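Local coordinates for DNA mismatch repair protein MutS (Thermus aquaticus, PDB 1EWQ) that recognises mismatched bases in DNA during mismatch repair and binds ATP, with a weak ATPase activity, at residues D277-A282 with E526-A531; G284-Q289 with D331-A336; Q513-A516 with A521-L524. All blocks are in the same frame, centred on the assembly; numbering follows the deposited sequence.

Contact 1 of 3, residues D277-A282 with E526-A531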
loop_
_atom_site.group_PDB
_atom_site.type_symbol
_atom_site.label_atom_id
_atom_site.label_comp_id
_atom_site.label_asym_id
_atom_site.label_seq_id
_atom_site.Cartn_x
_atom_site.Cartn_y
_atom_site.Cartn_z
ATOM N N ASP C 277 -25.801 2.995 3.728
ATOM C CA ASP C 277 -25.529 3.368 5.102
ATOM C C ASP C 277 -25.404 4.836 5.504
ATOM O O ASP C 277 -24.414 5.501 5.207
ATOM C CB ASP C 277 -24.286 2.616 5.573
ATOM C CG ASP C 277 -23.998 2.843 7.033
ATOM O OD1 ASP C 277 -24.944 2.733 7.831
ATOM O OD2 ASP C 277 -22.833 3.124 7.380
ATOM N N GLU C 278 -26.416 5.324 6.210
ATOM C CA GLU C 278 -26.430 6.693 6.717
ATOM C C GLU C 278 -26.692 6.572 8.214
ATOM O O GLU C 278 -27.243 7.477 8.856
ATOM C CB GLU C 278 -27.539 7.508 6.059
ATOM C CG GLU C 278 -27.478 7.504 4.554
ATOM C CD GLU C 278 -28.200 8.691 3.945
ATOM O OE1 GLU C 278 -29.030 9.312 4.654
ATOM O OE2 GLU C 278 -27.944 9.000 2.756
ATOM N N THR C 279 -26.296 5.423 8.751
ATOM C CA THR C 279 -26.463 5.120 10.158
ATOM C C THR C 279 -25.695 6.114 11.037
ATOM O O THR C 279 -24.649 6.609 10.655
ATOM C CB THR C 279 -25.988 3.676 10.442
ATOM O OG1 THR C 279 -26.351 3.307 11.772
ATOM C CG2 THR C 279 -24.493 3.562 10.299
ATOM N N ARG C 280 -26.227 6.405 12.215
ATOM C CA ARG C 280 -25.584 7.353 13.119
ATOM C C ARG C 280 -24.700 6.721 14.199
ATOM O O ARG C 280 -23.765 7.355 14.677
ATOM C CB ARG C 280 -26.650 8.247 13.758
ATOM C CG ARG C 280 -27.200 9.298 12.789
ATOM C CD ARG C 280 -26.075 10.236 12.376
ATOM N NE ARG C 280 -26.372 11.069 11.213
ATOM C CZ ARG C 280 -26.964 12.259 11.265
ATOM N NH1 ARG C 280 -27.339 12.775 12.434
ATOM N NH2 ARG C 280 -27.163 12.941 10.145
ATOM N N THR C 281 -24.970 5.470 14.557
ATOM C CA THR C 281 -24.184 4.790 15.582
ATOM C C THR C 281 -23.478 3.529 15.061
ATOM O O THR C 281 -23.860 2.970 14.035
ATOM C CB THR C 281 -25.070 4.369 16.742
ATOM O OG1 THR C 281 -25.994 3.380 16.281
ATOM C CG2 THR C 281 -25.844 5.559 17.281
ATOM N N ALA C 282 -22.457 3.074 15.782
ATOM C CA ALA C 282 -21.733 1.883 15.360
ATOM C C ALA C 282 -22.646 0.653 15.453
ATOM O O ALA C 282 -22.683 -0.152 14.530
ATOM C CB ALA C 282 -20.470 1.691 16.208
ATOM N N GLU C 526 -31.513 -0.590 16.299
ATOM C CA GLU C 526 -32.595 -0.862 15.364
ATOM C C GLU C 526 -33.229 0.431 14.856
ATOM O O GLU C 526 -33.409 0.615 13.655
ATOM C CB GLU C 526 -33.656 -1.743 16.026
ATOM C CG GLU C 526 -33.987 -2.972 15.206
ATOM C CD GLU C 526 -35.043 -3.844 15.846
ATOM O OE1 GLU C 526 -34.817 -4.331 16.978
ATOM O OE2 GLU C 526 -36.098 -4.037 15.208
ATOM N N LEU C 527 -33.557 1.332 15.775
ATOM C CA LEU C 527 -34.163 2.603 15.400
ATOM C C LEU C 527 -33.204 3.401 14.526
ATOM O O LEU C 527 -33.633 4.127 13.637
ATOM C CB LEU C 527 -34.522 3.403 16.653
ATOM C CG LEU C 527 -35.482 2.654 17.574
ATOM C CD1 LEU C 527 -35.567 3.352 18.913
ATOM C CD2 LEU C 527 -36.857 2.566 16.907
ATOM N N ASP C 528 -31.904 3.267 14.792
ATOM C CA ASP C 528 -30.885 3.967 14.010
ATOM C C ASP C 528 -30.989 3.485 12.557
ATOM O O ASP C 528 -30.952 4.297 11.622
ATOM C CB ASP C 528 -29.487 3.684 14.599
ATOM C CG ASP C 528 -28.347 4.415 13.861
ATOM O OD1 ASP C 528 -28.590 5.476 13.241
ATOM O OD2 ASP C 528 -27.189 3.932 13.926
ATOM N N VAL C 529 -31.156 2.176 12.374
ATOM C CA VAL C 529 -31.263 1.590 11.040
ATOM C C VAL C 529 -32.531 2.001 10.284
ATOM O O VAL C 529 -32.469 2.397 9.120
ATOM C CB VAL C 529 -31.175 0.058 11.116
ATOM C CG1 VAL C 529 -31.513 -0.558 9.767
ATOM C CG2 VAL C 529 -29.744 -0.352 11.519
ATOM N N TYR C 530 -33.677 1.914 10.946
ATOM C CA TYR C 530 -34.937 2.291 10.326
ATOM C C TYR C 530 -34.931 3.759 9.900
ATOM O O TYR C 530 -35.343 4.089 8.788
ATOM C CB TYR C 530 -36.085 2.039 11.300
ATOM C CG TYR C 530 -36.311 0.580 11.620
ATOM C CD1 TYR C 530 -36.558 0.163 12.931
ATOM C CD2 TYR C 530 -36.336 -0.382 10.608
ATOM C CE1 TYR C 530 -36.827 -1.177 13.217
ATOM C CE2 TYR C 530 -36.610 -1.724 10.887
ATOM C CZ TYR C 530 -36.854 -2.113 12.190
ATOM O OH TYR C 530 -37.147 -3.434 12.459
ATOM N N ALA C 531 -34.464 4.638 10.781
ATOM C CA ALA C 531 -34.410 6.061 10.457
ATOM C C ALA C 531 -33.417 6.297 9.318
ATOM O O ALA C 531 -33.641 7.137 8.438
ATOM C CB ALA C 531 -34.011 6.872 11.695
#
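Asp-528, on helix 514-540, turns its carboxylate into the backbone of the loop at 277-282. Its OD1 takes the amide of Arg-280, with N to OD1 at 2.7 Å and the N-H...O angle a near-straight 167°; the oxygen offers its syn lone pair. OD2 receives the next amide, Thr-281 N to OD2 at 2.8 Å, and also the hydroxyl Thr-281 OG1 at 2.7 Å. The position of OD2 is somewhat less certain, because the model places it too near Thr-279. With CG anti to its own backbone N (chi1 -178°), Asp-528 holds its carboxylate out toward the loop. Thr-281 OG1 also caps the following helix 282-293 by accepting from Gly-284 N. Further out, CB of Arg-280 rests 3.4 Å from Asp-528 OD1, while the rest of the chain leads away, touching Tyr-327 and making a weak NH1 bond to the carbonyl of Arg-323. Val-529 turns the other way and packs on Trp-291. This is plain structure within the helical MutS domain III: one largely buried carboxylate is met by two successive amides and a hydroxyl, so its charge is probably stabilised by N-H and O-H dipoles without a cationic group in contact.

Contact 2 of 3, residues G284-Q289 with D331-A336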
loop_
_atom_site.group_PDB
_atom_site.type_symbol
_atom_site.label_atom_id
_atom_site.label_comp_id
_atom_site.label_asym_id
_atom_site.label_seq_id
_atom_site.Cartn_x
_atom_site.Cartn_y
_atom_site.Cartn_z
ATOM N N GLY C 284 -25.672 0.466 15.063
ATOM C CA GLY C 284 -26.586 0.570 13.942
ATOM C C GLY C 284 -25.906 0.162 12.651
ATOM O O GLY C 284 -26.468 -0.593 11.871
ATOM N N ARG C 285 -24.699 0.654 12.407
ATOM C CA ARG C 285 -23.987 0.262 11.190
ATOM C C ARG C 285 -23.791 -1.251 11.189
ATOM O O ARG C 285 -23.925 -1.899 10.153
ATOM C CB ARG C 285 -22.616 0.943 11.097
ATOM C CG ARG C 285 -21.825 0.509 9.872
ATOM C CD ARG C 285 -20.522 1.285 9.705
ATOM N NE ARG C 285 -20.768 2.705 9.483
ATOM C CZ ARG C 285 -19.820 3.634 9.398
ATOM N NH1 ARG C 285 -18.536 3.309 9.506
ATOM N NH2 ARG C 285 -20.164 4.902 9.232
ATOM N N ARG C 286 -23.467 -1.807 12.357
ATOM C CA ARG C 286 -23.262 -3.249 12.480
ATOM C C ARG C 286 -24.561 -4.026 12.235
ATOM O O ARG C 286 -24.556 -5.051 11.549
ATOM C CB ARG C 286 -22.686 -3.605 13.858
ATOM C CG ARG C 286 -21.194 -3.205 14.057
ATOM C CD ARG C 286 -20.572 -3.930 15.271
ATOM N NE ARG C 286 -21.227 -3.572 16.528
ATOM C CZ ARG C 286 -20.875 -2.532 17.276
ATOM N NH1 ARG C 286 -19.864 -1.754 16.901
ATOM N NH2 ARG C 286 -21.556 -2.243 18.376
ATOM N N LEU C 287 -25.668 -3.546 12.790
ATOM C CA LEU C 287 -26.945 -4.209 12.587
ATOM C C LEU C 287 -27.314 -4.184 11.099
ATOM O O LEU C 287 -27.758 -5.194 10.548
ATOM C CB LEU C 287 -28.049 -3.520 13.382
ATOM C CG LEU C 287 -29.426 -4.181 13.238
ATOM C CD1 LEU C 287 -29.389 -5.540 13.956
ATOM C CD2 LEU C 287 -30.514 -3.279 13.844
ATOM N N LEU C 288 -27.128 -3.034 10.447
ATOM C CA LEU C 288 -27.454 -2.935 9.030
ATOM C C LEU C 288 -26.586 -3.903 8.233
ATOM O O LEU C 288 -27.057 -4.557 7.318
ATOM C CB LEU C 288 -27.255 -1.501 8.514
ATOM C CG LEU C 288 -27.555 -1.290 7.023
ATOM C CD1 LEU C 288 -28.885 -1.949 6.658
ATOM C CD2 LEU C 288 -27.578 0.204 6.699
ATOM N N GLN C 289 -25.314 -3.997 8.588
ATOM C CA GLN C 289 -24.433 -4.897 7.871
ATOM C C GLN C 289 -24.879 -6.341 8.085
ATOM O O GLN C 289 -24.815 -7.165 7.175
ATOM C CB GLN C 289 -22.984 -4.717 8.325
ATOM C CG GLN C 289 -22.035 -5.630 7.573
ATOM C CD GLN C 289 -20.590 -5.176 7.644
ATOM O OE1 GLN C 289 -20.078 -4.869 8.716
ATOM N NE2 GLN C 289 -19.922 -5.146 6.494
ATOM N N ASP C 331 -20.987 4.069 21.476
ATOM C CA ASP C 331 -21.252 2.641 21.251
ATOM C C ASP C 331 -21.469 1.978 22.626
ATOM O O ASP C 331 -20.513 1.521 23.260
ATOM C CB ASP C 331 -20.032 2.012 20.554
ATOM C CG ASP C 331 -20.243 0.547 20.174
ATOM O OD1 ASP C 331 -21.064 -0.141 20.823
ATOM O OD2 ASP C 331 -19.565 0.085 19.230
ATOM N N LEU C 332 -22.717 1.926 23.081
ATOM C CA LEU C 332 -23.025 1.355 24.387
ATOM C C LEU C 332 -22.845 -0.156 24.511
ATOM O O LEU C 332 -22.716 -0.686 25.622
ATOM C CB LEU C 332 -24.441 1.752 24.802
ATOM C CG LEU C 332 -24.572 3.148 25.433
ATOM C CD1 LEU C 332 -23.841 4.177 24.589
ATOM C CD2 LEU C 332 -26.044 3.498 25.590
ATOM N N GLU C 333 -22.842 -0.845 23.377
ATOM C CA GLU C 333 -22.654 -2.282 23.371
ATOM C C GLU C 333 -21.182 -2.604 23.670
ATOM O O GLU C 333 -20.885 -3.453 24.519
ATOM C CB GLU C 333 -23.088 -2.861 22.022
ATOM C CG GLU C 333 -22.721 -4.320 21.819
ATOM C CD GLU C 333 -23.380 -4.924 20.586
ATOM O OE1 GLU C 333 -23.468 -4.231 19.547
ATOM O OE2 GLU C 333 -23.796 -6.096 20.657
ATOM N N ARG C 334 -20.262 -1.927 22.987
ATOM C CA ARG C 334 -18.837 -2.157 23.235
ATOM C C ARG C 334 -18.417 -1.570 24.586
ATOM O O ARG C 334 -17.471 -2.036 25.216
ATOM C CB ARG C 334 -17.992 -1.552 22.109
ATOM C CG ARG C 334 -17.857 -2.488 20.934
ATOM C CD ARG C 334 -17.050 -1.900 19.796
ATOM N NE ARG C 334 -16.928 -2.866 18.705
ATOM C CZ ARG C 334 -16.553 -2.561 17.470
ATOM N NH1 ARG C 334 -16.266 -1.309 17.151
ATOM N NH2 ARG C 334 -16.450 -3.514 16.560
ATOM N N LEU C 335 -19.144 -0.552 25.026
ATOM C CA LEU C 335 -18.879 0.101 26.302
ATOM C C LEU C 335 -19.290 -0.871 27.424
ATOM O O LEU C 335 -18.600 -1.010 28.439
ATOM C CB LEU C 335 -19.686 1.402 26.374
ATOM C CG LEU C 335 -19.207 2.532 27.286
ATOM C CD1 LEU C 335 -19.307 2.121 28.756
ATOM C CD2 LEU C 335 -17.772 2.880 26.913
ATOM N N ALA C 336 -20.409 -1.558 27.224
ATOM C CA ALA C 336 -20.889 -2.529 28.199
ATOM C C ALA C 336 -19.864 -3.653 28.385
ATOM O O ALA C 336 -19.565 -4.054 29.516
ATOM C CB ALA C 336 -22.222 -3.109 27.734
HETATM O O HOH W 1 -23.218 -5.388 17.114
#
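Arg-286 of helix 282-293 reaches across to Asp-331, Glu-333 and Arg-334 at the start of helix 332-340, forming a salt-bridge network built on an N-cap. Asp-331 is that cap: its OD1 accepts from Arg-334 N at 2.9 Å, from above the carboxylate plane. Its other oxygen, OD2, faces the Arg-286 guanidinium end-on. NH1 of Arg-286 reaches OD2 at 3.0 Å and NH2 follows at 3.2 Å, both from the same face of the carboxylate and on its syn side, with the two flat groups only 20° apart. Glu-333 is turned more steeply, its carboxylate 54° from the guanidinium, and meets NH2 through OE1 at 3.0 Å on the anti side. An extended chain with CG anti to the backbone N (chi1 170°) carries that oxygen out to the guanidinium edge. Arg-334 lies differently: NH1 of Arg-286 stands 3.4 Å above the centre of the Arg-334 guanidinium plane. To Asp-331 OD2, Arg-334 adds only a long charge-charge pairing with no N-H pointing at it; its N-H groups are taken up by Ser-151 and by the carbonyls of Pro-128 and Glu-130, while NH1 of Arg-286 also donates to Arg-129 O. A leucine in place of Arg-286 would probably leave the Asp-331 and Glu-333 carboxylates without their shared positive partner. The remaining nitrogen, Arg-286 NE, donates to a water at 2.8 Å, and that water donates in turn to Glu-333 OE1 at 2.7 Å.

Contact 3 of 3, residues Q513-A516 with A521-L524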
loop_
_atom_site.group_PDB
_atom_site.type_symbol
_atom_site.label_atom_id
_atom_site.label_comp_id
_atom_site.label_asym_id
_atom_site.label_seq_id
_atom_site.Cartn_x
_atom_site.Cartn_y
_atom_site.Cartn_z
ATOM N N GLN C 513 -24.953 -1.929 35.583
ATOM C CA GLN C 513 -25.998 -1.652 34.605
ATOM C C GLN C 513 -25.599 -2.129 33.210
ATOM O O GLN C 513 -26.234 -1.764 32.220
ATOM C CB GLN C 513 -26.292 -0.153 34.544
ATOM C CG GLN C 513 -26.819 0.444 35.845
ATOM C CD GLN C 513 -27.981 -0.346 36.408
ATOM O OE1 GLN C 513 -28.906 -0.704 35.679
ATOM N NE2 GLN C 513 -27.940 -0.626 37.707
ATOM N N ALA C 514 -24.553 -2.942 33.134
ATOM C CA ALA C 514 -24.070 -3.444 31.847
ATOM C C ALA C 514 -25.183 -4.016 30.957
ATOM O O ALA C 514 -25.253 -3.723 29.770
ATOM C CB ALA C 514 -22.985 -4.500 32.073
ATOM N N GLU C 515 -26.060 -4.822 31.542
ATOM C CA GLU C 515 -27.142 -5.423 30.779
ATOM C C GLU C 515 -28.142 -4.384 30.245
ATOM O O GLU C 515 -28.601 -4.490 29.106
ATOM C CB GLU C 515 -27.850 -6.468 31.649
ATOM C CG GLU C 515 -28.408 -7.639 30.861
ATOM C CD GLU C 515 -27.401 -8.199 29.863
ATOM O OE1 GLU C 515 -26.243 -8.465 30.263
ATOM O OE2 GLU C 515 -27.774 -8.376 28.679
ATOM N N ALA C 516 -28.480 -3.385 31.058
ATOM C CA ALA C 516 -29.420 -2.355 30.611
ATOM C C ALA C 516 -28.763 -1.569 29.479
ATOM O O ALA C 516 -29.425 -1.133 28.540
ATOM C CB ALA C 516 -29.795 -1.417 31.773
ATOM N N ALA C 521 -28.744 -0.323 23.873
ATOM C CA ALA C 521 -27.960 -0.331 22.649
ATOM C C ALA C 521 -28.653 -1.083 21.515
ATOM O O ALA C 521 -28.593 -0.646 20.362
ATOM C CB ALA C 521 -26.576 -0.936 22.913
ATOM N N ARG C 522 -29.309 -2.203 21.824
ATOM C CA ARG C 522 -30.002 -2.982 20.783
ATOM C C ARG C 522 -31.173 -2.202 20.196
ATOM O O ARG C 522 -31.332 -2.121 18.978
ATOM C CB ARG C 522 -30.544 -4.312 21.329
ATOM C CG ARG C 522 -29.539 -5.128 22.083
ATOM C CD ARG C 522 -30.049 -6.542 22.378
ATOM N NE ARG C 522 -29.147 -7.221 23.314
ATOM C CZ ARG C 522 -29.354 -7.298 24.624
ATOM N NH1 ARG C 522 -30.434 -6.750 25.159
ATOM N NH2 ARG C 522 -28.471 -7.910 25.400
ATOM N N ILE C 523 -31.991 -1.641 21.080
ATOM C CA ILE C 523 -33.159 -0.868 20.680
ATOM C C ILE C 523 -32.764 0.303 19.793
ATOM O O ILE C 523 -33.282 0.468 18.689
ATOM C CB ILE C 523 -33.908 -0.340 21.924
ATOM C CG1 ILE C 523 -34.519 -1.517 22.686
ATOM C CG2 ILE C 523 -34.975 0.657 21.510
ATOM C CD1 ILE C 523 -35.145 -1.152 24.030
ATOM N N LEU C 524 -31.830 1.111 20.277
ATOM C CA LEU C 524 -31.384 2.277 19.529
ATOM C C LEU C 524 -30.689 1.911 18.228
ATOM O O LEU C 524 -30.742 2.672 17.260
ATOM C CB LEU C 524 -30.477 3.141 20.402
ATOM C CG LEU C 524 -31.225 3.660 21.630
ATOM C CD1 LEU C 524 -30.312 4.536 22.480
ATOM C CD2 LEU C 524 -32.463 4.436 21.174
#
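Glu-515 and Arg-522 belong to one continuous helix of MutS domain III, 514-540, seven residues or two turns apart, with their CA atoms 10.7 Å from each other. Gln-513 stands at the N-cap, so Glu-515 falls in the first turn and Arg-522 in the third. That rise is too long for two side chains leaving the helix squarely, and both lean along the axis to close it. Arg-522 does most of the reaching: its chain is extended from CG to NE and runs back toward the start of the helix, with CG anti to its carbonyl carbon (chi1 -50°). Glu-515 comes to meet it by a bend at chi2 (47°), which brings the carboxylate round although the bond from CA to CB sets off away from Arg-522. The two chains cross at a slant.

This i to i+7 surface bridge rests on a single pair of atoms. Arg-522 NH2 donates to Glu-515 OE2 at 3.4 Å, a weak hydrogen bond within a salt bridge. OE2 lies at the guanidinium edge, in its plane, and the two flat groups are 24° apart. The grip is one-pronged nonetheless, since the other terminal nitrogen, NH1 of Arg-522, remains 4.7 Å from OE2 of Glu-515. Both residues are exposed, so water probably competes for the charges and the bridge is likely to contribute modestly. The acid near the helix start probably also suits the positive end of the helix dipole.

Glu-515 and Ala-514 touch Glu-340 at the end of helix 332-340, and Arg-522 lies against Gln-239. The buried side packs on the same helix 332-340 through Ala-521, against Leu-332 and Glu-333, and on helix 346-366 through Leu-524, against Leu-359 and Leu-362.

All three contacts fall in MutS domain III: contact 2 joins two helices, contact 1 a loop to helix 514-540, and contact 3 two turns of that helix. Between centres, contact 2 lies about 10 Å from each of the others, which are about 16 Å apart. Contacts 1 and 2 meet directly: Asp-277 OD2 forms a salt bridge with Arg-285 NE at 3.0 Å, so the loop is also tied to the helix it leads into. Contacts 2 and 3 join by packing, with CB of Leu-332 3.9 Å from CB of Ala-521. The DNA is distant, its nearest atoms about 29, 26 and 32 Å from contacts 1, 2 and 3; the predicted ATP site is also remote.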